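Local structure of arginyl-trna synthetase (Thermus thermophilus, 1IQ0) at residues F290-S295 and Y301-I306; I243-L248 and S335-E340; V25-K30 and L505-L510; Q474-R479 and A537-Y542; K173-H178 and M224-A229. The protein probably charges tRNA(Arg) with L-arginine at the expense of ATP, working as a monomeric class I aminoacyl-tRNA synthetase. All blocks are in the same frame, centred on the assembly; numbering follows the deposited sequence.

Overall arrangement
The five contacts of this monomer fall into two groups on different parts of an elongated chain. Interactions 1 and 2 lie in the class I catalytic region, with centres about 21 Å apart; along the chain, interaction 1 is nested inside the loop that interaction 2 closes. Interaction 5, about 27 Å from interaction 2 between centres, touches E117 of the predicted 'HIGH' region, which places it probably beside the ATP-binding part. Interaction 3 joins the N-terminal domain to the anticodon-binding domain, within which interaction 4 lies. Their centres are about 17 Å apart and they touch, through D508 and S538 among others.

Interaction 1 of 5, residues F290-S295 and Y301-I306; sequences FVLLRS and YYAKDI
F290 and Y302 set their CG atoms alike, each beside its own backbone N and anti to the carbonyl carbon (chi1 -75° and -72°), and these settings carry the two rings together from strand 289-291 and the first turn of helix 301-312. They meet obliquely: F290 CD1 comes 3.6 Å from Y302 CD1, while the ring planes stand at 76° to each other. Two residues on, at a classic beta bulge where L292 and L293 both face L274, the backbone brings L292 against A303. The carbonyl oxygen L292 O rests 3.6 Å from A303 CB. The CD2 branch of L292 reaches further along the helix, touching A303 CB at 4.0 Å and the tip of I306, CD1, at 3.8 Å; the side chains of L292 and I306 cross at about a right angle. Helices 248-256 and 361-370 add L256 and L363 to the same hydrophobic core, so the edge strand of this small antiparallel sheet is packed onto the helix that follows it. Carbon against carbon dominates, so between the two segments cohesion rests on fit and burial, with no polar bond to fix their register.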
# COMPACT_ATOMS: atom_id res chain seq x y z
N PHE A 290 -15.67 23.15 13.06
CA PHE A 290 -14.23 22.88 13.08
C PHE A 290 -13.59 24.26 13.24
O PHE A 290 -13.93 25.19 12.51
CB PHE A 290 -13.76 22.28 11.75
CG PHE A 290 -14.13 20.83 11.56
CD1 PHE A 290 -13.46 19.83 12.26
CD2 PHE A 290 -15.13 20.46 10.66
CE1 PHE A 290 -13.78 18.48 12.07
CE2 PHE A 290 -15.46 19.13 10.47
CZ PHE A 290 -14.78 18.13 11.17
N VAL A 291 -12.68 24.40 14.19
CA VAL A 291 -12.02 25.68 14.38
C VAL A 291 -10.84 25.79 13.43
O VAL A 291 -10.02 24.88 13.35
CB VAL A 291 -11.52 25.85 15.83
CG1 VAL A 291 -10.84 27.21 15.99
CG2 VAL A 291 -12.68 25.71 16.80
N LEU A 292 -10.76 26.90 12.69
CA LEU A 292 -9.66 27.13 11.76
C LEU A 292 -8.65 28.04 12.46
O LEU A 292 -7.46 27.74 12.50
CB LEU A 292 -10.18 27.79 10.47
CG LEU A 292 -11.18 26.98 9.63
CD1 LEU A 292 -11.66 27.80 8.44
CD2 LEU A 292 -10.53 25.70 9.14
N LEU A 293 -9.14 29.15 13.01
CA LEU A 293 -8.30 30.09 13.75
C LEU A 293 -8.87 30.27 15.16
O LEU A 293 -10.05 30.58 15.32
CB LEU A 293 -8.27 31.46 13.06
CG LEU A 293 -7.52 31.61 11.73
CD1 LEU A 293 -7.64 33.05 11.24
CD2 LEU A 293 -6.07 31.23 11.92
N ARG A 294 -8.04 30.07 16.18
CA ARG A 294 -8.50 30.26 17.55
C ARG A 294 -8.64 31.76 17.75
O ARG A 294 -8.10 32.54 16.97
CB ARG A 294 -7.49 29.67 18.55
CG ARG A 294 -7.20 28.19 18.33
CD ARG A 294 -6.45 27.58 19.50
NE ARG A 294 -6.01 26.20 19.24
CZ ARG A 294 -5.03 25.87 18.40
NH1 ARG A 294 -4.38 26.82 17.74
NH2 ARG A 294 -4.70 24.60 18.22
N SER A 295 -9.37 32.17 18.79
CA SER A 295 -9.58 33.59 19.06
C SER A 295 -8.29 34.39 19.17
O SER A 295 -8.26 35.56 18.78
CB SER A 295 -10.40 33.76 20.35
OG SER A 295 -9.81 33.07 21.43
N TYR A 301 -4.37 22.89 13.43
CA TYR A 301 -3.82 21.83 12.59
C TYR A 301 -4.81 21.49 11.48
O TYR A 301 -4.43 21.08 10.38
CB TYR A 301 -3.52 20.58 13.42
CG TYR A 301 -2.26 20.69 14.25
CD1 TYR A 301 -2.18 21.59 15.31
CD2 TYR A 301 -1.14 19.92 13.95
CE1 TYR A 301 -1.01 21.72 16.05
CE2 TYR A 301 0.03 20.04 14.68
CZ TYR A 301 0.09 20.94 15.73
OH TYR A 301 1.26 21.07 16.45
N TYR A 302 -6.10 21.67 11.78
CA TYR A 302 -7.15 21.41 10.81
C TYR A 302 -7.05 22.38 9.63
O TYR A 302 -7.18 21.98 8.48
CB TYR A 302 -8.52 21.53 11.48
CG TYR A 302 -8.84 20.38 12.42
CD1 TYR A 302 -10.01 20.38 13.19
CD2 TYR A 302 -7.99 19.27 12.51
CE1 TYR A 302 -10.32 19.30 14.03
CE2 TYR A 302 -8.29 18.20 13.34
CZ TYR A 302 -9.45 18.22 14.10
OH TYR A 302 -9.74 17.14 14.90
N ALA A 303 -6.81 23.65 9.92
CA ALA A 303 -6.69 24.65 8.86
C ALA A 303 -5.47 24.32 8.00
O ALA A 303 -5.52 24.39 6.77
CB ALA A 303 -6.55 26.05 9.47
N LYS A 304 -4.37 23.94 8.65
CA LYS A 304 -3.15 23.59 7.91
C LYS A 304 -3.33 22.33 7.07
O LYS A 304 -2.79 22.25 5.96
CB LYS A 304 -1.96 23.43 8.87
CG LYS A 304 -1.56 24.74 9.57
CD LYS A 304 -0.16 24.67 10.18
CE LYS A 304 0.91 24.44 9.12
NZ LYS A 304 0.92 25.47 8.03
N ASP A 305 -4.09 21.35 7.57
CA ASP A 305 -4.33 20.13 6.80
C ASP A 305 -5.15 20.48 5.56
O ASP A 305 -4.91 19.95 4.48
CB ASP A 305 -5.08 19.08 7.63
CG ASP A 305 -4.21 18.45 8.71
OD1 ASP A 305 -2.97 18.43 8.54
OD2 ASP A 305 -4.76 17.97 9.72
N ILE A 306 -6.12 21.37 5.73
CA ILE A 306 -6.95 21.80 4.61
C ILE A 306 -6.11 22.50 3.53
O ILE A 306 -6.23 22.19 2.35
CB ILE A 306 -8.08 22.74 5.08
CG1 ILE A 306 -9.08 21.96 5.92
CG2 ILE A 306 -8.80 23.37 3.87
CD1 ILE A 306 -10.08 22.84 6.67

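Interaction 2 of 5, residues I243-L248 and S335-E340; sequences IVRAGL and SAPEGE
A Schellman motif closes helix 240-245, and from the last turn before it R245 reaches P337 in the loop between strands 333-335 and 340-341. The helix closes at G247, whose positive phi (60°) turns the chain; the same glycine then stands as the N-cap of helix 248-256. R245 runs out extended as far as its third torsion and bends there (chi3 -40°), which lays the guanidinium flat over the proline. P337 CA lies 3.7 Å above the guanidinium plane, displaced toward its rim, and P337 CG is 3.7 Å from R245 NH2. The two groups touch by van der Waals contact between a flat cation and an aliphatic ring. R245 NH1 is 4.0 Å from A336 O, too far for a bond. Its strong partner is D242, one turn back in the same helix, with which NH1 forms a salt bridge; the proline therefore covers one face of a group whose charge is met elsewhere. Both residues also touch a crystal neighbour, so the exact pose may owe something to the lattice. A336 and E340 bond through the backbone to R320 and F321 of the neighbouring strand 320-323, while S335 OG reaches D242 and W239. On the helical side, I243 and L248 pack against helix 301-312.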
# COMPACT_ATOMS: atom_id res chain seq x y z
N ILE A 243 6.10 25.13 2.89
CA ILE A 243 4.65 25.30 2.89
C ILE A 243 4.32 26.68 3.48
O ILE A 243 3.39 27.36 3.03
CB ILE A 243 3.94 24.19 3.72
CG1 ILE A 243 3.89 22.89 2.90
CG2 ILE A 243 2.54 24.63 4.13
CD1 ILE A 243 3.19 21.71 3.61
N VAL A 244 5.09 27.10 4.48
CA VAL A 244 4.89 28.40 5.11
C VAL A 244 5.25 29.52 4.13
O VAL A 244 4.49 30.48 3.96
CB VAL A 244 5.75 28.53 6.41
CG1 VAL A 244 5.74 29.99 6.92
CG2 VAL A 244 5.21 27.59 7.49
N ARG A 245 6.40 29.40 3.47
CA ARG A 245 6.84 30.40 2.51
C ARG A 245 5.84 30.53 1.35
O ARG A 245 5.62 31.63 0.84
CB ARG A 245 8.22 30.05 1.94
CG ARG A 245 8.87 31.19 1.13
CD ARG A 245 10.25 30.83 0.56
NE ARG A 245 11.05 30.05 1.50
CZ ARG A 245 11.02 28.72 1.59
NH1 ARG A 245 10.23 28.02 0.78
NH2 ARG A 245 11.76 28.09 2.50
N ALA A 246 5.25 29.41 0.95
CA ALA A 246 4.29 29.39 -0.15
C ALA A 246 2.98 30.06 0.25
O ALA A 246 2.12 30.29 -0.60
CB ALA A 246 4.01 27.95 -0.57
N GLY A 247 2.83 30.38 1.53
CA GLY A 247 1.62 31.02 2.02
C GLY A 247 0.34 30.21 1.80
O GLY A 247 -0.73 30.80 1.65
N LEU A 248 0.44 28.88 1.78
CA LEU A 248 -0.75 28.05 1.56
C LEU A 248 -1.82 28.27 2.62
O LEU A 248 -3.01 28.28 2.31
CB LEU A 248 -0.37 26.56 1.50
CG LEU A 248 0.58 26.11 0.38
CD1 LEU A 248 0.73 24.58 0.39
CD2 LEU A 248 0.03 26.57 -0.96
N SER A 335 10.59 20.25 -2.28
CA SER A 335 10.14 21.63 -2.30
C SER A 335 11.38 22.39 -1.81
O SER A 335 12.21 21.82 -1.10
CB SER A 335 8.99 21.85 -1.32
OG SER A 335 9.37 21.47 -0.00
N ALA A 336 11.50 23.65 -2.20
CA ALA A 336 12.64 24.46 -1.81
C ALA A 336 12.36 25.94 -2.04
O ALA A 336 11.38 26.31 -2.69
CB ALA A 336 13.88 24.03 -2.60
N PRO A 337 13.22 26.83 -1.51
CA PRO A 337 12.99 28.26 -1.71
C PRO A 337 12.97 28.59 -3.20
O PRO A 337 12.16 29.39 -3.66
CB PRO A 337 14.19 28.90 -1.01
CG PRO A 337 14.51 27.91 0.08
CD PRO A 337 14.38 26.59 -0.64
N GLU A 338 13.86 27.95 -3.94
CA GLU A 338 13.98 28.18 -5.37
C GLU A 338 13.70 26.90 -6.15
O GLU A 338 14.08 25.81 -5.73
CB GLU A 338 15.39 28.67 -5.70
CG GLU A 338 15.45 29.96 -6.49
CD GLU A 338 14.93 31.15 -5.70
OE1 GLU A 338 15.47 31.42 -4.60
OE2 GLU A 338 13.99 31.83 -6.18
N GLY A 339 13.04 27.05 -7.29
CA GLY A 339 12.73 25.90 -8.12
C GLY A 339 11.54 26.19 -9.01
O GLY A 339 11.06 27.32 -9.06
N GLU A 340 11.07 25.16 -9.70
CA GLU A 340 9.93 25.29 -10.59
C GLU A 340 8.62 25.13 -9.82
O GLU A 340 8.45 24.16 -9.07
CB GLU A 340 10.02 24.24 -11.69
CG GLU A 340 8.83 24.20 -12.62
CD GLU A 340 9.00 23.17 -13.73
OE1 GLU A 340 9.21 21.98 -13.40
OE2 GLU A 340 8.92 23.55 -14.91

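Interaction 3 of 5, residues V25-K30 and L505-L510; sequences VARAPK and LALDLL
R27 and L507 supply the close-packed half of this contact. The guanidinium lies over the leucine branch point, with L507 CG 3.5 Å above the plane and over its centre, and L507 CD2 as near as 3.5 Å to R27 NH2. Bends at chi2 and chi3 (both -68°) fold the arginine to offer that face. At its edge R27 NH1 gives a nearly straight hydrogen bond, 2.9 Å and 172°, to D508 OD1; the carboxylate oxygen receives it on its anti side, the donor slightly out of the carboxylate plane, and the pair is a salt bridge. NH1 also forms a salt bridge with D511, its stronger partner, and the other oxygen, D508 OD2, is held by S538 OG. Here the outermost strand of the N-terminal antiparallel sheet meets helix 500-509 of the DALR anticodon-binding domain, joining the two appended domains of an arginyl-tRNA synthetase, with Y36 of the adjacent strand packing on both R27 and L507. Beside NH2 the contact is looser: a water sits 3.1 Å from R27 NH2 and 3.5 Å from D508 OD1, both bonds weak.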
# COMPACT_ATOMS: atom_id res chain seq x y z
N VAL A 25 -18.31 -11.47 -9.94
CA VAL A 25 -18.20 -12.91 -10.09
C VAL A 25 -17.14 -13.35 -9.08
O VAL A 25 -16.25 -12.57 -8.72
CB VAL A 25 -17.74 -13.29 -11.53
CG1 VAL A 25 -16.27 -12.98 -11.71
CG2 VAL A 25 -18.02 -14.75 -11.80
N ALA A 26 -17.24 -14.59 -8.60
CA ALA A 26 -16.28 -15.11 -7.63
C ALA A 26 -16.11 -16.60 -7.87
O ALA A 26 -16.95 -17.22 -8.53
CB ALA A 26 -16.78 -14.86 -6.21
N ARG A 27 -15.03 -17.17 -7.35
CA ARG A 27 -14.77 -18.59 -7.50
C ARG A 27 -15.92 -19.41 -6.95
O ARG A 27 -16.38 -19.18 -5.83
CB ARG A 27 -13.46 -18.97 -6.79
CG ARG A 27 -12.21 -18.50 -7.52
CD ARG A 27 -12.04 -19.27 -8.82
NE ARG A 27 -11.73 -20.67 -8.58
CZ ARG A 27 -10.52 -21.13 -8.25
NH1 ARG A 27 -9.50 -20.29 -8.12
NH2 ARG A 27 -10.33 -22.43 -8.04
N ALA A 28 -16.39 -20.37 -7.74
CA ALA A 28 -17.50 -21.23 -7.34
C ALA A 28 -17.07 -22.23 -6.28
O ALA A 28 -15.88 -22.55 -6.16
CB ALA A 28 -18.06 -21.96 -8.56
N PRO A 29 -18.03 -22.76 -5.50
CA PRO A 29 -17.77 -23.73 -4.43
C PRO A 29 -16.76 -24.81 -4.83
O PRO A 29 -16.59 -25.12 -6.01
CB PRO A 29 -19.16 -24.30 -4.16
CG PRO A 29 -20.03 -23.11 -4.35
CD PRO A 29 -19.48 -22.50 -5.62
N LYS A 30 -16.10 -25.37 -3.82
CA LYS A 30 -15.09 -26.40 -4.03
C LYS A 30 -15.67 -27.64 -4.70
O LYS A 30 -16.40 -28.42 -4.09
CB LYS A 30 -14.46 -26.79 -2.69
CG LYS A 30 -13.74 -25.65 -1.99
CD LYS A 30 -13.09 -26.11 -0.70
CE LYS A 30 -12.39 -24.97 0.00
NZ LYS A 30 -13.33 -23.86 0.33
N LEU A 505 -4.55 -25.68 -11.14
CA LEU A 505 -3.52 -24.66 -10.95
C LEU A 505 -3.73 -23.47 -11.88
O LEU A 505 -3.60 -22.32 -11.46
CB LEU A 505 -2.13 -25.25 -11.19
CG LEU A 505 -0.96 -24.26 -11.09
CD1 LEU A 505 -0.97 -23.57 -9.73
CD2 LEU A 505 0.35 -25.00 -11.30
N ALA A 506 -4.04 -23.74 -13.14
CA ALA A 506 -4.28 -22.68 -14.11
C ALA A 506 -5.40 -21.77 -13.62
O ALA A 506 -5.32 -20.54 -13.74
CB ALA A 506 -4.64 -23.29 -15.45
N LEU A 507 -6.45 -22.37 -13.05
CA LEU A 507 -7.58 -21.61 -12.54
C LEU A 507 -7.17 -20.64 -11.42
O LEU A 507 -7.65 -19.50 -11.37
CB LEU A 507 -8.67 -22.56 -12.05
CG LEU A 507 -10.05 -22.01 -11.67
CD1 LEU A 507 -10.61 -21.12 -12.78
CD2 LEU A 507 -10.97 -23.21 -11.43
N ASP A 508 -6.28 -21.07 -10.53
CA ASP A 508 -5.84 -20.17 -9.47
C ASP A 508 -5.08 -19.00 -10.09
O ASP A 508 -5.12 -17.88 -9.58
CB ASP A 508 -4.97 -20.89 -8.45
CG ASP A 508 -5.77 -21.83 -7.59
OD1 ASP A 508 -6.95 -21.52 -7.32
OD2 ASP A 508 -5.22 -22.88 -7.18
N LEU A 509 -4.40 -19.27 -11.20
CA LEU A 509 -3.65 -18.23 -11.89
C LEU A 509 -4.59 -17.19 -12.52
O LEU A 509 -4.20 -16.03 -12.69
CB LEU A 509 -2.78 -18.86 -12.97
CG LEU A 509 -1.47 -19.48 -12.47
CD1 LEU A 509 -0.84 -20.34 -13.55
CD2 LEU A 509 -0.53 -18.36 -12.04
N LEU A 510 -5.81 -17.59 -12.85
CA LEU A 510 -6.77 -16.68 -13.46
C LEU A 510 -7.32 -15.66 -12.47
O LEU A 510 -7.99 -14.71 -12.87
CB LEU A 510 -7.95 -17.44 -14.08
CG LEU A 510 -7.70 -18.43 -15.23
CD1 LEU A 510 -9.02 -18.69 -15.94
CD2 LEU A 510 -6.71 -17.87 -16.22
O HOH W 1 -8.15 -24.54 -8.52

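Interaction 4 of 5, residues Q474-R479 and A537-Y542; sequences QYAHAR and ASWNAY
A476 and R479 of helix 470-487 face W539 and N540 of helix 525-544, the short segments crossing at 47° with axes 9.9 Å apart. The apolar part is small and close. A476 CB touches the indole at W539 CD1, 3.6 Å away, and R479 CB lies near the ring plane at the indole edge, 4.0 Å from W539 NE1. The neighbouring A476 O is 3.3 Å from W539 NE1, but the angle is too poor for a hydrogen bond. The polar part depends on one amide oxygen. R479 leaves its helix with CG anti to the backbone N (chi1 -173°), and bends at chi2 and chi3 swing the guanidinium round to N540. R479 NH1 donates to N540 OD1 over 3.2 Å with a bent N-H...O angle of 142°, although it arrives nearly along the C=O axis. R479 NH2 adds a weak bond of 3.5 Å to the same N540 OD1, giving the oxygen two donors from one guanidinium. N540 ND2 turns to Y472 OH, so the amide is held at both ends and its orientation defined. Aromatic contacts make up a third kind: Y475, in the same helix, sets CE2 3.4 Å above one face of the R479 guanidinium, toward its rim, and Y543 forms a cation-pi pair with it. With a leucine in place of R479, N540 OD1 would probably be left without its two guanidinium donors and Y543 without its cationic partner. Within the largely helical anticodon-binding domain, helix 562-583 packs on the same core, L577 against A476 and L573 against W539, while L505 of helix 500-509 touches S538 and Y542.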
# COMPACT_ATOMS: atom_id res chain seq x y z
N GLN A 474 8.41 -16.51 -1.58
CA GLN A 474 9.66 -16.39 -2.31
C GLN A 474 10.20 -17.78 -2.67
O GLN A 474 10.68 -18.00 -3.78
CB GLN A 474 10.71 -15.64 -1.48
CG GLN A 474 10.43 -14.15 -1.26
CD GLN A 474 11.52 -13.48 -0.42
OE1 GLN A 474 11.86 -13.96 0.66
NE2 GLN A 474 12.06 -12.37 -0.91
N TYR A 475 10.09 -18.72 -1.74
CA TYR A 475 10.57 -20.08 -1.97
C TYR A 475 9.81 -20.77 -3.10
O TYR A 475 10.39 -21.50 -3.90
CB TYR A 475 10.46 -20.91 -0.68
CG TYR A 475 11.14 -22.25 -0.80
CD1 TYR A 475 12.54 -22.34 -0.86
CD2 TYR A 475 10.40 -23.43 -0.88
CE1 TYR A 475 13.18 -23.56 -1.02
CE2 TYR A 475 11.03 -24.66 -1.03
CZ TYR A 475 12.42 -24.72 -1.10
OH TYR A 475 13.04 -25.94 -1.26
N ALA A 476 8.50 -20.55 -3.15
CA ALA A 476 7.68 -21.13 -4.21
C ALA A 476 8.15 -20.58 -5.55
O ALA A 476 8.19 -21.30 -6.55
CB ALA A 476 6.20 -20.80 -3.98
N HIS A 477 8.52 -19.30 -5.58
CA HIS A 477 9.01 -18.69 -6.80
C HIS A 477 10.35 -19.29 -7.21
O HIS A 477 10.56 -19.60 -8.39
CB HIS A 477 9.19 -17.17 -6.64
CG HIS A 477 9.89 -16.53 -7.80
ND1 HIS A 477 11.27 -16.48 -7.90
CD2 HIS A 477 9.41 -15.98 -8.94
CE1 HIS A 477 11.61 -15.92 -9.04
NE2 HIS A 477 10.50 -15.61 -9.70
N ALA A 478 11.25 -19.45 -6.25
CA ALA A 478 12.57 -20.01 -6.53
C ALA A 478 12.48 -21.47 -6.98
O ALA A 478 13.22 -21.90 -7.85
CB ALA A 478 13.47 -19.89 -5.28
N ARG A 479 11.55 -22.22 -6.40
CA ARG A 479 11.36 -23.62 -6.77
C ARG A 479 10.90 -23.70 -8.23
O ARG A 479 11.43 -24.48 -9.01
CB ARG A 479 10.32 -24.27 -5.86
CG ARG A 479 10.17 -25.78 -6.05
CD ARG A 479 10.90 -26.56 -4.95
NE ARG A 479 9.98 -27.31 -4.10
CZ ARG A 479 8.98 -26.78 -3.41
NH1 ARG A 479 8.75 -25.47 -3.47
NH2 ARG A 479 8.20 -27.55 -2.65
N ALA A 537 0.48 -21.79 -2.16
CA ALA A 537 -0.01 -23.03 -1.56
C ALA A 537 -0.47 -23.97 -2.68
O ALA A 537 -0.26 -25.19 -2.60
CB ALA A 537 -1.19 -22.74 -0.62
N SER A 538 -1.11 -23.41 -3.70
CA SER A 538 -1.59 -24.18 -4.84
C SER A 538 -0.40 -24.75 -5.62
O SER A 538 -0.42 -25.89 -6.06
CB SER A 538 -2.43 -23.27 -5.75
OG SER A 538 -2.88 -23.97 -6.90
N TRP A 539 0.64 -23.94 -5.78
CA TRP A 539 1.83 -24.38 -6.48
C TRP A 539 2.51 -25.53 -5.71
O TRP A 539 2.91 -26.52 -6.30
CB TRP A 539 2.82 -23.22 -6.65
CG TRP A 539 4.22 -23.66 -6.91
CD1 TRP A 539 5.28 -23.54 -6.05
CD2 TRP A 539 4.72 -24.32 -8.07
NE1 TRP A 539 6.41 -24.09 -6.62
CE2 TRP A 539 6.09 -24.58 -7.86
CE3 TRP A 539 4.14 -24.73 -9.28
CZ2 TRP A 539 6.90 -25.22 -8.81
CZ3 TRP A 539 4.94 -25.37 -10.23
CH2 TRP A 539 6.30 -25.61 -9.98
N ASN A 540 2.62 -25.39 -4.40
CA ASN A 540 3.23 -26.43 -3.59
C ASN A 540 2.47 -27.76 -3.61
O ASN A 540 3.08 -28.82 -3.73
CB ASN A 540 3.41 -25.94 -2.15
CG ASN A 540 4.60 -25.01 -2.00
OD1 ASN A 540 5.65 -25.22 -2.61
ND2 ASN A 540 4.45 -23.98 -1.19
N ALA A 541 1.15 -27.71 -3.50
CA ALA A 541 0.33 -28.92 -3.53
C ALA A 541 0.49 -29.56 -4.90
O ALA A 541 0.57 -30.78 -5.03
CB ALA A 541 -1.14 -28.58 -3.27
N TYR A 542 0.54 -28.73 -5.93
CA TYR A 542 0.70 -29.19 -7.30
C TYR A 542 2.06 -29.88 -7.44
O TYR A 542 2.15 -31.00 -7.94
CB TYR A 542 0.62 -27.99 -8.25
CG TYR A 542 0.88 -28.30 -9.71
CD1 TYR A 542 -0.09 -28.94 -10.49
CD2 TYR A 542 2.08 -27.92 -10.32
CE1 TYR A 542 0.13 -29.18 -11.84
CE2 TYR A 542 2.30 -28.16 -11.66
CZ TYR A 542 1.32 -28.79 -12.42
OH TYR A 542 1.53 -29.01 -13.77

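Interaction 5 of 5, residues K173-H178 and M224-A229; sequences KEKYDH and MATMHA
K175 is the N-cap residue of helix 176-189, its CA atom 9.4 Å from that of A225 in helix 213-229, and the first helical turn closes with a bond from H178 N back to K175 O. The lysine side chain spans the gap: it leaves the backbone with CG anti to N (chi1 -170°), stays extended, and bends only at its last torsion (chi4 -74°), which brings the ammonium within reach of the threonine hydroxyl. On the way K175 CE touches the methyl A225 CB at 4.1 Å. K175 NZ then donates to T226 OG1 over 3.0 Å, the two side chains crossing at about a right angle. The same nitrogen makes a salt bridge of 2.9 Å to D177 OD1, which receives it through its syn lone pair. The lysine's strongest partner is D406, in a salt bridge, and A222 O accepts from it too, so several acceptors grip one charge. A water donates to both D177 OD2, at 2.7 Å, and T226 OG1, at 2.6 Å, tying the second carboxylate oxygen to the same hydroxyl; T226 OG1 is bonded to D406 as well. A methionine in place of K175 would probably leave D177 and D406 without the cation they share, and T226 without its ammonium donor. Around this polar knot, A222 and Q223 of helix 213-229 pack on D177, and E117 of the predicted 'HIGH' region touches D177 and H178. Helix 405-423 completes the setting, V405 lying against T226 and L409 against A229.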
# COMPACT_ATOMS: atom_id res chain seq x y z
N LYS A 173 30.82 7.95 12.65
CA LYS A 173 30.55 6.56 12.30
C LYS A 173 29.13 6.09 12.61
O LYS A 173 28.52 5.37 11.82
CB LYS A 173 31.57 5.64 12.99
CG LYS A 173 33.00 5.83 12.50
CD LYS A 173 33.96 4.83 13.13
CE LYS A 173 34.18 5.11 14.61
NZ LYS A 173 34.85 6.42 14.83
N GLU A 174 28.61 6.48 13.76
CA GLU A 174 27.26 6.11 14.17
C GLU A 174 26.23 6.67 13.17
O GLU A 174 26.36 7.81 12.71
CB GLU A 174 26.99 6.66 15.57
CG GLU A 174 25.55 6.59 16.04
CD GLU A 174 25.41 7.05 17.49
OE1 GLU A 174 26.10 8.00 17.89
OE2 GLU A 174 24.58 6.46 18.23
N LYS A 175 25.23 5.87 12.81
CA LYS A 175 24.20 6.33 11.87
C LYS A 175 23.66 7.63 12.48
O LYS A 175 23.18 7.64 13.61
CB LYS A 175 23.10 5.28 11.73
CG LYS A 175 22.12 5.56 10.60
CD LYS A 175 21.45 4.28 10.11
CE LYS A 175 20.33 4.58 9.11
NZ LYS A 175 19.12 5.15 9.79
N TYR A 176 23.75 8.71 11.73
CA TYR A 176 23.36 10.01 12.25
C TYR A 176 22.03 10.15 12.98
O TYR A 176 21.98 10.81 14.03
CB TYR A 176 23.46 11.07 11.15
CG TYR A 176 23.55 12.48 11.71
CD1 TYR A 176 22.40 13.26 11.88
CD2 TYR A 176 24.77 13.03 12.10
CE1 TYR A 176 22.47 14.53 12.42
CE2 TYR A 176 24.85 14.30 12.65
CZ TYR A 176 23.70 15.05 12.81
OH TYR A 176 23.77 16.31 13.35
N ASP A 177 20.96 9.55 12.47
CA ASP A 177 19.69 9.71 13.16
C ASP A 177 19.62 8.94 14.47
O ASP A 177 18.78 9.25 15.32
CB ASP A 177 18.50 9.37 12.23
CG ASP A 177 18.56 7.96 11.65
OD1 ASP A 177 19.67 7.40 11.51
OD2 ASP A 177 17.48 7.44 11.31
N HIS A 178 20.51 7.97 14.64
CA HIS A 178 20.57 7.22 15.90
C HIS A 178 21.28 8.11 16.92
O HIS A 178 20.94 8.13 18.10
CB HIS A 178 21.33 5.90 15.74
CG HIS A 178 20.49 4.79 15.20
ND1 HIS A 178 20.19 4.66 13.86
CD2 HIS A 178 19.84 3.78 15.84
CE1 HIS A 178 19.40 3.62 13.70
NE2 HIS A 178 19.17 3.07 14.88
N MET A 224 16.42 8.38 5.62
CA MET A 224 16.17 7.96 4.25
C MET A 224 16.92 6.68 3.89
O MET A 224 16.50 5.95 2.99
CB MET A 224 16.54 9.08 3.27
CG MET A 224 16.00 8.87 1.86
SD MET A 224 15.94 10.41 0.92
CE MET A 224 14.89 11.40 1.98
N ALA A 225 18.02 6.40 4.58
CA ALA A 225 18.77 5.18 4.31
C ALA A 225 17.90 3.99 4.72
O ALA A 225 17.91 2.93 4.08
CB ALA A 225 20.08 5.17 5.10
N THR A 226 17.13 4.17 5.79
CA THR A 226 16.23 3.14 6.29
C THR A 226 15.05 2.96 5.31
O THR A 226 14.65 1.83 5.00
CB THR A 226 15.67 3.52 7.68
OG1 THR A 226 16.76 3.82 8.56
CG2 THR A 226 14.85 2.38 8.26
N MET A 227 14.52 4.07 4.81
CA MET A 227 13.41 4.04 3.86
C MET A 227 13.85 3.26 2.63
O MET A 227 13.11 2.43 2.10
CB MET A 227 13.02 5.46 3.45
CG MET A 227 12.42 6.30 4.57
SD MET A 227 12.28 8.05 4.11
CE MET A 227 12.36 8.84 5.76
N HIS A 228 15.07 3.54 2.17
CA HIS A 228 15.65 2.89 1.01
C HIS A 228 15.83 1.39 1.25
O HIS A 228 15.52 0.58 0.38
CB HIS A 228 17.01 3.52 0.69
CG HIS A 228 17.68 2.91 -0.50
ND1 HIS A 228 17.24 3.13 -1.79
CD2 HIS A 228 18.73 2.06 -0.60
CE1 HIS A 228 17.99 2.44 -2.63
NE2 HIS A 228 18.90 1.78 -1.94
N ALA A 229 16.31 1.02 2.44
CA ALA A 229 16.51 -0.40 2.76
C ALA A 229 15.19 -1.14 2.84
O ALA A 229 15.15 -2.36 2.74
CB ALA A 229 17.27 -0.53 4.08
O HOH W 2 16.24 5.14 10.76